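Local coordinates for protein thymidylate synthase 1 (PDB 1BKP) that catalyses the reductive methylation of dUMP to dTMP with 5,10-methylenetetrahydrofolate as methyl donor and reductant, as a homodimer, at residues I11-N16 and I43-R48; L111-R116 and P149-A154; T164-K169 and L173-R178. One frame throughout, in Å; residues are numbered along the deposited sequence.

Contact 1 (I11-N16 and I43-R48); sequences IKDIIN and ISKQMR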
loop_
_atom_site.group_PDB
_atom_site.type_symbol
_atom_site.label_atom_id
_atom_site.label_comp_id
_atom_site.label_asym_id
_atom_site.label_seq_id
_atom_site.Cartn_x
_atom_site.Cartn_y
_atom_site.Cartn_z
ATOM N N ILE A 11 -14.222 6.855 -12.987
ATOM C CA ILE A 11 -14.485 8.300 -13.267
ATOM C C ILE A 11 -15.956 8.649 -12.961
ATOM O O ILE A 11 -16.241 9.687 -12.398
ATOM C CB ILE A 11 -14.123 8.629 -14.810
ATOM C CG1 ILE A 11 -12.608 8.408 -15.095
ATOM C CG2 ILE A 11 -14.656 10.064 -15.165
ATOM C CD1 ILE A 11 -11.707 9.352 -14.314
ATOM N N LYS A 12 -16.894 7.792 -13.366
ATOM C CA LYS A 12 -18.324 8.033 -13.130
ATOM C C LYS A 12 -18.618 8.102 -11.632
ATOM O O LYS A 12 -19.454 8.898 -11.179
ATOM C CB LYS A 12 -19.092 6.852 -13.765
ATOM C CG LYS A 12 -20.601 6.975 -13.878
ATOM C CD LYS A 12 -20.984 7.790 -15.106
ATOM C CE LYS A 12 -22.508 7.934 -15.217
ATOM N NZ LYS A 12 -22.975 8.953 -16.202
ATOM N N ASP A 13 -17.896 7.289 -10.863
ATOM C CA ASP A 13 -18.087 7.269 -9.426
ATOM C C ASP A 13 -17.626 8.570 -8.798
ATOM O O ASP A 13 -18.229 9.097 -7.817
ATOM C CB ASP A 13 -17.320 6.082 -8.801
ATOM C CG ASP A 13 -17.556 5.994 -7.308
ATOM O OD1 ASP A 13 -18.728 6.009 -6.955
ATOM O OD2 ASP A 13 -16.645 5.922 -6.472
ATOM N N ILE A 14 -16.574 9.134 -9.381
ATOM C CA ILE A 14 -16.039 10.369 -8.867
ATOM C C ILE A 14 -16.939 11.575 -9.210
ATOM O O ILE A 14 -17.278 12.433 -8.313
ATOM C CB ILE A 14 -14.562 10.602 -9.425
ATOM C CG1 ILE A 14 -13.610 9.562 -8.826
ATOM C CG2 ILE A 14 -14.022 12.039 -9.086
ATOM C CD1 ILE A 14 -12.152 9.635 -9.488
ATOM N N ILE A 15 -17.391 11.592 -10.476
ATOM C CA ILE A 15 -18.243 12.665 -10.947
ATOM C C ILE A 15 -19.511 12.592 -10.148
ATOM O O ILE A 15 -19.957 13.596 -9.709
ATOM C CB ILE A 15 -18.631 12.531 -12.425
ATOM C CG1 ILE A 15 -17.453 12.909 -13.317
ATOM C CG2 ILE A 15 -19.865 13.372 -12.716
ATOM C CD1 ILE A 15 -17.701 12.493 -14.758
ATOM N N ASN A 16 -20.051 11.422 -9.875
ATOM C CA ASN A 16 -21.285 11.346 -9.115
ATOM C C ASN A 16 -21.272 11.397 -7.604
ATOM O O ASN A 16 -22.141 11.997 -6.999
ATOM C CB ASN A 16 -22.122 10.123 -9.532
ATOM C CG ASN A 16 -22.405 10.092 -11.014
ATOM O OD1 ASN A 16 -22.416 11.129 -11.672
ATOM N ND2 ASN A 16 -22.599 8.900 -11.555
ATOM N N ILE A 43 -11.908 7.918 -2.115
ATOM C CA ILE A 43 -10.814 7.246 -1.441
ATOM C C ILE A 43 -10.784 5.761 -1.704
ATOM O O ILE A 43 -11.825 5.088 -1.602
ATOM C CB ILE A 43 -11.010 7.447 0.115
ATOM C CG1 ILE A 43 -10.767 8.921 0.521
ATOM C CG2 ILE A 43 -10.052 6.702 0.908
ATOM C CD1 ILE A 43 -11.236 9.119 2.054
ATOM N N SER A 44 -9.572 5.257 -1.957
ATOM C CA SER A 44 -9.295 3.886 -2.135
ATOM C C SER A 44 -10.029 3.148 -3.245
ATOM O O SER A 44 -11.056 2.515 -3.013
ATOM C CB SER A 44 -9.382 3.154 -0.781
ATOM O OG SER A 44 -8.881 1.853 -0.858
ATOM N N LYS A 45 -9.438 3.139 -4.434
ATOM C CA LYS A 45 -10.050 2.411 -5.592
ATOM C C LYS A 45 -8.976 1.393 -6.057
ATOM O O LYS A 45 -7.772 1.613 -5.877
ATOM C CB LYS A 45 -10.358 3.387 -6.779
ATOM C CG LYS A 45 -11.470 4.405 -6.393
ATOM C CD LYS A 45 -12.835 3.660 -6.367
ATOM C CE LYS A 45 -14.003 4.533 -6.142
ATOM N NZ LYS A 45 -15.236 3.742 -6.562
ATOM N N GLN A 46 -9.419 0.431 -6.848
ATOM C CA GLN A 46 -8.526 -0.627 -7.303
ATOM C C GLN A 46 -8.882 -1.082 -8.723
ATOM O O GLN A 46 -10.059 -1.229 -9.029
ATOM C CB GLN A 46 -8.669 -1.868 -6.369
ATOM C CG GLN A 46 -7.766 -2.980 -6.831
ATOM C CD GLN A 46 -7.767 -4.183 -5.939
ATOM O OE1 GLN A 46 -8.437 -5.145 -6.255
ATOM N NE2 GLN A 46 -6.971 -4.167 -4.867
ATOM N N MET A 47 -7.873 -1.301 -9.568
ATOM C CA MET A 47 -8.117 -1.871 -10.902
ATOM C C MET A 47 -7.283 -3.133 -10.925
ATOM O O MET A 47 -6.156 -3.116 -10.360
ATOM C CB MET A 47 -7.677 -0.882 -12.018
ATOM C CG MET A 47 -8.624 0.336 -12.028
ATOM S SD MET A 47 -8.058 1.590 -13.226
ATOM C CE MET A 47 -6.694 2.114 -12.488
ATOM N N ARG A 48 -7.839 -4.210 -11.529
ATOM C CA ARG A 48 -7.103 -5.499 -11.611
ATOM C C ARG A 48 -7.238 -5.988 -13.040
ATOM O O ARG A 48 -8.344 -5.918 -13.600
ATOM C CB ARG A 48 -7.750 -6.578 -10.745
ATOM C CG ARG A 48 -7.957 -6.212 -9.332
ATOM C CD ARG A 48 -8.565 -7.403 -8.587
ATOM N NE ARG A 48 -7.737 -8.588 -8.291
ATOM C CZ ARG A 48 -7.377 -8.926 -7.032
ATOM N NH1 ARG A 48 -7.579 -8.088 -6.011
ATOM N NH2 ARG A 48 -6.731 -10.041 -6.794
#

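Contact 2 (L111-R116 and P149-A154); sequences LGKKNR and PDELDA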
loop_
_atom_site.group_PDB
_atom_site.type_symbol
_atom_site.label_atom_id
_atom_site.label_comp_id
_atom_site.label_asym_id
_atom_site.label_seq_id
_atom_site.Cartn_x
_atom_site.Cartn_y
_atom_site.Cartn_z
ATOM N N LEU A 111 15.937 3.796 -5.614
ATOM C CA LEU A 111 16.113 2.462 -6.250
ATOM C C LEU A 111 17.589 2.056 -6.491
ATOM O O LEU A 111 17.897 0.848 -6.732
ATOM C CB LEU A 111 15.327 2.357 -7.573
ATOM C CG LEU A 111 13.785 2.310 -7.315
ATOM C CD1 LEU A 111 13.008 2.179 -8.584
ATOM C CD2 LEU A 111 13.330 1.208 -6.317
ATOM N N GLY A 112 18.485 3.065 -6.394
ATOM C CA GLY A 112 19.882 2.830 -6.678
ATOM C C GLY A 112 20.772 2.797 -5.447
ATOM O O GLY A 112 21.958 2.466 -5.602
ATOM N N LYS A 113 20.230 3.077 -4.245
ATOM C CA LYS A 113 21.018 3.113 -3.034
ATOM C C LYS A 113 21.452 1.688 -2.691
ATOM O O LYS A 113 20.617 0.816 -2.582
ATOM C CB LYS A 113 20.121 3.654 -1.938
ATOM C CG LYS A 113 20.769 4.273 -0.781
ATOM C CD LYS A 113 19.805 5.307 -0.171
ATOM C CE LYS A 113 20.445 5.900 0.986
ATOM N NZ LYS A 113 19.451 6.561 1.825
ATOM N N LYS A 114 22.727 1.447 -2.476
ATOM C CA LYS A 114 23.175 0.063 -2.151
ATOM C C LYS A 114 22.952 -0.132 -0.658
ATOM O O LYS A 114 23.799 0.207 0.120
ATOM C CB LYS A 114 24.669 -0.125 -2.511
ATOM C CG LYS A 114 25.036 0.212 -3.966
ATOM C CD LYS A 114 24.214 -0.612 -4.914
ATOM C CE LYS A 114 24.479 -0.239 -6.410
ATOM N NZ LYS A 114 23.296 0.421 -7.137
ATOM N N ASN A 115 21.809 -0.697 -0.267
ATOM C CA ASN A 115 21.492 -0.804 1.124
ATOM C C ASN A 115 21.130 -2.194 1.608
ATOM O O ASN A 115 20.789 -2.347 2.774
ATOM C CB ASN A 115 20.384 0.236 1.462
ATOM C CG ASN A 115 19.159 0.170 0.494
ATOM O OD1 ASN A 115 18.926 -0.827 -0.161
ATOM N ND2 ASN A 115 18.350 1.223 0.473
ATOM N N ARG A 116 21.161 -3.203 0.735
ATOM C CA ARG A 116 20.851 -4.556 1.155
ATOM C C ARG A 116 22.099 -5.478 1.028
ATOM O O ARG A 116 22.797 -5.416 0.038
ATOM C CB ARG A 116 19.752 -5.161 0.292
ATOM C CG ARG A 116 18.428 -4.390 0.218
ATOM C CD ARG A 116 17.720 -4.292 1.566
ATOM N NE ARG A 116 17.791 -5.529 2.330
ATOM C CZ ARG A 116 16.817 -6.436 2.400
ATOM N NH1 ARG A 116 15.689 -6.290 1.707
ATOM N NH2 ARG A 116 16.910 -7.419 3.270
ATOM N N PRO A 149 11.215 7.163 4.721
ATOM C CA PRO A 149 10.913 8.163 5.776
ATOM C C PRO A 149 12.072 9.062 6.231
ATOM O O PRO A 149 11.851 10.181 6.638
ATOM C CB PRO A 149 10.306 7.310 6.922
ATOM C CG PRO A 149 10.927 5.897 6.675
ATOM C CD PRO A 149 11.103 5.762 5.204
ATOM N N ASP A 150 13.283 8.571 6.071
ATOM C CA ASP A 150 14.472 9.303 6.520
ATOM C C ASP A 150 14.869 10.372 5.519
ATOM O O ASP A 150 15.626 11.265 5.851
ATOM C CB ASP A 150 15.665 8.341 6.615
ATOM C CG ASP A 150 15.655 7.502 7.864
ATOM O OD1 ASP A 150 15.129 7.898 8.894
ATOM O OD2 ASP A 150 16.237 6.438 7.840
ATOM N N GLU A 151 14.340 10.285 4.315
ATOM C CA GLU A 151 14.787 11.201 3.287
ATOM C C GLU A 151 13.720 12.018 2.594
ATOM O O GLU A 151 14.056 12.769 1.660
ATOM C CB GLU A 151 15.595 10.404 2.215
ATOM C CG GLU A 151 16.806 9.732 2.819
ATOM C CD GLU A 151 17.943 9.549 1.773
ATOM O OE1 GLU A 151 17.940 8.633 0.965
ATOM O OE2 GLU A 151 18.837 10.395 1.772
ATOM N N LEU A 152 12.516 12.055 3.150
ATOM C CA LEU A 152 11.434 12.824 2.501
ATOM C C LEU A 152 11.802 14.318 2.319
ATOM O O LEU A 152 11.575 14.906 1.257
ATOM C CB LEU A 152 10.117 12.712 3.290
ATOM C CG LEU A 152 9.568 11.280 3.335
ATOM C CD1 LEU A 152 8.388 11.120 4.367
ATOM C CD2 LEU A 152 9.196 10.861 1.879
ATOM N N ASP A 153 12.530 14.851 3.282
ATOM C CA ASP A 153 12.850 16.271 3.219
ATOM C C ASP A 153 13.913 16.566 2.201
ATOM O O ASP A 153 14.102 17.697 1.843
ATOM C CB ASP A 153 13.267 16.810 4.591
ATOM C CG ASP A 153 12.129 16.825 5.576
ATOM O OD1 ASP A 153 10.961 17.114 5.165
ATOM O OD2 ASP A 153 12.384 16.516 6.734
ATOM N N ALA A 154 14.619 15.543 1.771
ATOM C CA ALA A 154 15.656 15.715 0.770
ATOM C C ALA A 154 15.144 15.449 -0.646
ATOM O O ALA A 154 15.929 15.328 -1.616
ATOM C CB ALA A 154 16.800 14.803 1.104
#

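Contact 3 (T164-K169 and L173-R178); sequences TQWYVK and LHLEVR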
loop_
_atom_site.group_PDB
_atom_site.type_symbol
_atom_site.label_atom_id
_atom_site.label_comp_id
_atom_site.label_asym_id
_atom_site.label_seq_id
_atom_site.Cartn_x
_atom_site.Cartn_y
_atom_site.Cartn_z
ATOM N N THR A 164 5.720 -1.220 -4.701
ATOM C CA THR A 164 5.232 -2.381 -5.464
ATOM C C THR A 164 5.386 -3.595 -4.555
ATOM O O THR A 164 6.199 -3.592 -3.644
ATOM C CB THR A 164 6.059 -2.712 -6.725
ATOM O OG1 THR A 164 7.398 -3.133 -6.388
ATOM C CG2 THR A 164 6.252 -1.494 -7.643
ATOM N N GLN A 165 4.567 -4.610 -4.775
ATOM C CA GLN A 165 4.736 -5.906 -4.056
ATOM C C GLN A 165 4.572 -6.967 -5.179
ATOM O O GLN A 165 3.666 -6.898 -5.994
ATOM C CB GLN A 165 3.705 -6.111 -2.921
ATOM C CG GLN A 165 4.027 -7.464 -2.259
ATOM C CD GLN A 165 3.338 -7.616 -0.908
ATOM O OE1 GLN A 165 2.659 -6.772 -0.464
ATOM N NE2 GLN A 165 3.585 -8.760 -0.234
ATOM N N TRP A 166 5.408 -7.999 -5.172
ATOM C CA TRP A 166 5.381 -8.974 -6.259
ATOM C C TRP A 166 5.101 -10.335 -5.624
ATOM O O TRP A 166 5.474 -10.563 -4.479
ATOM C CB TRP A 166 6.807 -9.007 -6.914
ATOM C CG TRP A 166 7.266 -7.668 -7.504
ATOM C CD1 TRP A 166 7.748 -6.562 -6.815
ATOM C CD2 TRP A 166 7.287 -7.317 -8.870
ATOM N NE1 TRP A 166 8.040 -5.561 -7.688
ATOM C CE2 TRP A 166 7.756 -5.994 -8.956
ATOM C CE3 TRP A 166 6.951 -8.002 -10.043
ATOM C CZ2 TRP A 166 7.875 -5.314 -10.180
ATOM C CZ3 TRP A 166 7.067 -7.347 -11.273
ATOM C CH2 TRP A 166 7.521 -5.989 -11.325
ATOM N N TYR A 167 4.462 -11.239 -6.379
ATOM C CA TYR A 167 4.154 -12.539 -5.777
ATOM C C TYR A 167 4.478 -13.565 -6.884
ATOM O O TYR A 167 4.117 -13.352 -8.071
ATOM C CB TYR A 167 2.656 -12.628 -5.508
ATOM C CG TYR A 167 2.117 -11.437 -4.735
ATOM C CD1 TYR A 167 1.722 -10.264 -5.390
ATOM C CD2 TYR A 167 1.942 -11.491 -3.361
ATOM C CE1 TYR A 167 1.176 -9.208 -4.695
ATOM C CE2 TYR A 167 1.366 -10.432 -2.665
ATOM C CZ TYR A 167 0.992 -9.312 -3.352
ATOM O OH TYR A 167 0.379 -8.292 -2.673
ATOM N N VAL A 168 4.972 -14.729 -6.471
ATOM C CA VAL A 168 5.227 -15.765 -7.454
ATOM C C VAL A 168 4.409 -16.976 -7.014
ATOM O O VAL A 168 4.585 -17.465 -5.875
ATOM C CB VAL A 168 6.732 -16.177 -7.542
ATOM C CG1 VAL A 168 6.826 -17.370 -8.567
ATOM C CG2 VAL A 168 7.569 -15.016 -7.986
ATOM N N LYS A 169 3.454 -17.372 -7.850
ATOM C CA LYS A 169 2.634 -18.522 -7.528
ATOM C C LYS A 169 2.362 -19.299 -8.844
ATOM O O LYS A 169 1.943 -18.671 -9.843
ATOM C CB LYS A 169 1.311 -18.121 -6.864
ATOM C CG LYS A 169 1.463 -17.283 -5.586
ATOM C CD LYS A 169 0.092 -17.089 -4.868
ATOM C CE LYS A 169 0.112 -16.184 -3.646
ATOM N NZ LYS A 169 1.064 -16.590 -2.549
ATOM N N LEU A 173 4.171 -14.545 -12.203
ATOM C CA LEU A 173 4.586 -13.349 -11.500
ATOM C C LEU A 173 3.447 -12.287 -11.466
ATOM O O LEU A 173 3.075 -11.724 -12.514
ATOM C CB LEU A 173 5.786 -12.754 -12.227
ATOM C CG LEU A 173 6.510 -11.586 -11.526
ATOM C CD1 LEU A 173 6.987 -11.946 -10.108
ATOM C CD2 LEU A 173 7.790 -11.140 -12.374
ATOM N N HIS A 174 2.853 -12.079 -10.285
ATOM C CA HIS A 174 1.764 -11.093 -10.075
ATOM C C HIS A 174 2.416 -9.813 -9.542
ATOM O O HIS A 174 3.415 -9.881 -8.760
ATOM C CB HIS A 174 0.762 -11.666 -9.052
ATOM C CG HIS A 174 0.273 -13.034 -9.402
ATOM N ND1 HIS A 174 -0.991 -13.299 -9.929
ATOM C CD2 HIS A 174 0.862 -14.259 -9.216
ATOM C CE1 HIS A 174 -1.150 -14.614 -10.052
ATOM N NE2 HIS A 174 -0.053 -15.222 -9.628
ATOM N N LEU A 175 1.824 -8.641 -9.901
ATOM C CA LEU A 175 2.406 -7.383 -9.493
ATOM C C LEU A 175 1.286 -6.575 -8.879
ATOM O O LEU A 175 0.192 -6.495 -9.470
ATOM C CB LEU A 175 2.973 -6.564 -10.704
ATOM C CG LEU A 175 3.292 -5.070 -10.428
ATOM C CD1 LEU A 175 4.359 -5.014 -9.282
ATOM C CD2 LEU A 175 3.840 -4.384 -11.695
ATOM N N GLU A 176 1.544 -5.998 -7.687
ATOM C CA GLU A 176 0.549 -5.112 -7.074
ATOM C C GLU A 176 1.267 -3.769 -6.858
ATOM O O GLU A 176 2.324 -3.710 -6.247
ATOM C CB GLU A 176 0.054 -5.697 -5.728
ATOM C CG GLU A 176 -1.013 -4.835 -5.113
ATOM C CD GLU A 176 -1.894 -5.537 -4.078
ATOM O OE1 GLU A 176 -1.450 -6.553 -3.515
ATOM O OE2 GLU A 176 -3.013 -5.059 -3.830
ATOM N N VAL A 177 0.656 -2.663 -7.262
ATOM C CA VAL A 177 1.301 -1.364 -7.142
ATOM C C VAL A 177 0.376 -0.419 -6.356
ATOM O O VAL A 177 -0.824 -0.582 -6.401
ATOM C CB VAL A 177 1.436 -0.819 -8.639
ATOM C CG1 VAL A 177 1.897 0.547 -8.740
ATOM C CG2 VAL A 177 2.366 -1.730 -9.440
ATOM N N ARG A 178 0.919 0.603 -5.711
ATOM C CA ARG A 178 0.033 1.587 -5.062
ATOM C C ARG A 178 0.478 2.994 -5.316
ATOM O O ARG A 178 1.682 3.297 -5.156
ATOM C CB ARG A 178 -0.079 1.428 -3.533
ATOM C CG ARG A 178 -1.247 2.322 -2.920
ATOM C CD ARG A 178 -1.527 1.898 -1.490
ATOM N NE ARG A 178 -2.631 2.697 -0.991
ATOM C CZ ARG A 178 -2.537 3.886 -0.435
ATOM N NH1 ARG A 178 -1.361 4.349 -0.027
ATOM N NH2 ARG A 178 -3.643 4.516 -0.087
HETATM O O HOH W 1 -0.636 -17.764 -9.805
#

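Contact 1 (I11-N16 and I43-R48)
Asp13 on helix 3-17 and Lys45 on strand 39-49 mark the nearest backbone approach of the two segments, with 10.1 Å between Asp13 CA and Lys45 CA. Lysine supplies the long side chain this separation needs; aspartate, a short acid with CB toward the strand, supplies the opposite charge. Lys45 turns at its second torsion (chi2 -73°) before running out straight to the amine. Lys45 NZ then donates to Asp13 OD2 at 2.6 Å, a salt bridge that reaches the oxygen from above the carboxylate plane, 55° out of it. Asp13 OD1 is held separately by Asn17. The helix lies against one face of the mixed sheet of thymidylate synthase: Lys45 also packs on Ile10 and Cys220, Met47 on Ile10, and Ile14 on Val42. Gln46 and Arg48 turn to the opposite face, where Arg48 NH1 donates to Gln46 OE1 at 3.1 Å, in the plane of the guanidinium. That face belongs to the dimer interface, and Arg48 also binds the backbone oxygens of Ile43 and Ser44 of the second subunit. Were Asp13 an alanine, the Lys45 amine would probably lose its anionic mate and be free to turn, and Asn17 its acceptor.

Contact 2 (L111-R116 and P149-A154)
At Lys113 the first torsion (chi1 -157°) carries CG away from the backbone nitrogen and the remaining methylenes run on extended, while Glu151 sets CG anti to its own carbonyl carbon (chi1 -60°) and is likewise extended, and the two chains meet from opposite directions. Their reach is needed, because the nearest backbone approach, Lys113 CA to Glu151 CA, is 12.0 Å. Lys113 NZ donates to Glu151 OE1 at 2.7 Å, a salt bridge that comes down on the oxygen from above the carboxylate plane, 68° out of it. A lysine suits this place, since its flexible chain can carry a charge between two segments whose backbones lie far apart here.

The carboxylate has further partners: Gln110 donates to the same OE1, and OE2 is hydrogen-bonded to His105 ND1, which should fix its rotation. The amine in turn forms a second salt bridge, to Asp150 of the second subunit, so one lysine links two acids on different chains. Asp150 of its own chain lies further off, 6.8 Å from Lys113 NZ to Asp150 OD2.

After Glu151 the chain enters a 3-10 segment, with Ala154 N bonded to Glu151 O at 2.8 Å. On the other segment Lys114 NZ donates to Gly112 O at 2.9 Å and also pairs with Asp124. Next along, Asn115 and Arg116 both face Val123 in a classic beta bulge, and Arg116 lies against Tyr128 as a cation-pi pair.

Arg116 also pairs with Asp153 of the second subunit, a link made in both directions, as is that of Lys113 with Asp150. Such reciprocal salt bridges are what a homodimer interface built round a twofold axis produces.

Contact 3 (T164-K169 and L173-R178)
Glu176 OE1 is gripped from two chains. Tyr167 OH donates to Glu176 OE1 at 2.7 Å, almost head-on to the CD-OE1 bond. From the other chain, Arg178 of the second subunit forms a salt bridge with the same oxygen. The tyrosine ring and the carboxylate are turned 47° apart, and CB of Glu176 meets the edge of the ring. The other oxygen, OE2, is taken by Asn216 and by Ser44 of the second subunit, so the buried acid is well satisfied. Tyrosine suits this place because it offers a hydroxyl at the end of a flat apolar ring, and Gln165, on the same face, accepts from Arg178 of the second subunit.

The frame is an antiparallel beta hairpin with the strand directions 159° apart. Gln165 with Glu176 and Tyr167 with His174 are the hydrogen-bonded pairs, with Gln165 N to Glu176 O at 2.8 Å and Tyr167 N to His174 O at 2.9 Å. Near the turn, a water donates to Lys169 O at 2.7 Å and lies 2.6 Å from His174 NE2, in the imidazole plane, linking the strand ends.

The opposite face is mostly apolar, though Thr164 bonds there to Thr144. Leu175, its first torsion near 165°, lies alongside Trp166 and sets CD1 over the centre of the six-membered ring, a CH-pi contact 3.6 Å from the centroid. Leu173 CG approaches the edge of that ring, 3.9 Å from Trp166 CE3, while Leu173 CD1 meets Val168 CG2 at 3.8 Å.

Helices 125-135 and 188-206 cover this face, through Leu133 and Ile202 among others, and within the mixed sheet the hairpin is flanked by strand 143-145 beside 161-169 and strand 209-223 beside 172-183.

Overall arrangement
Contacts 1 and 3 reach the same mixed sheet, with centres 22 Å apart, and they touch where Gln46 NE2 comes within 4.2 Å of Glu176 OE2. Contact 2 stands off the sheet: its nearest atoms are about 7 Å from those of contact 3 and about 19 Å from those of contact 1. All three border the second subunit. Predicted dUMP-binding residues lie near contacts 3 and 1: the side chain of Gln165 is about 5 Å from that of Arg140, and the side chain of Lys45 about 9 Å from that of Asn182, which is predicted to serve the site of the partner subunit. Strand 161-169 directly follows the catalytic Cys160, whereas contact 2 is remote from the active site.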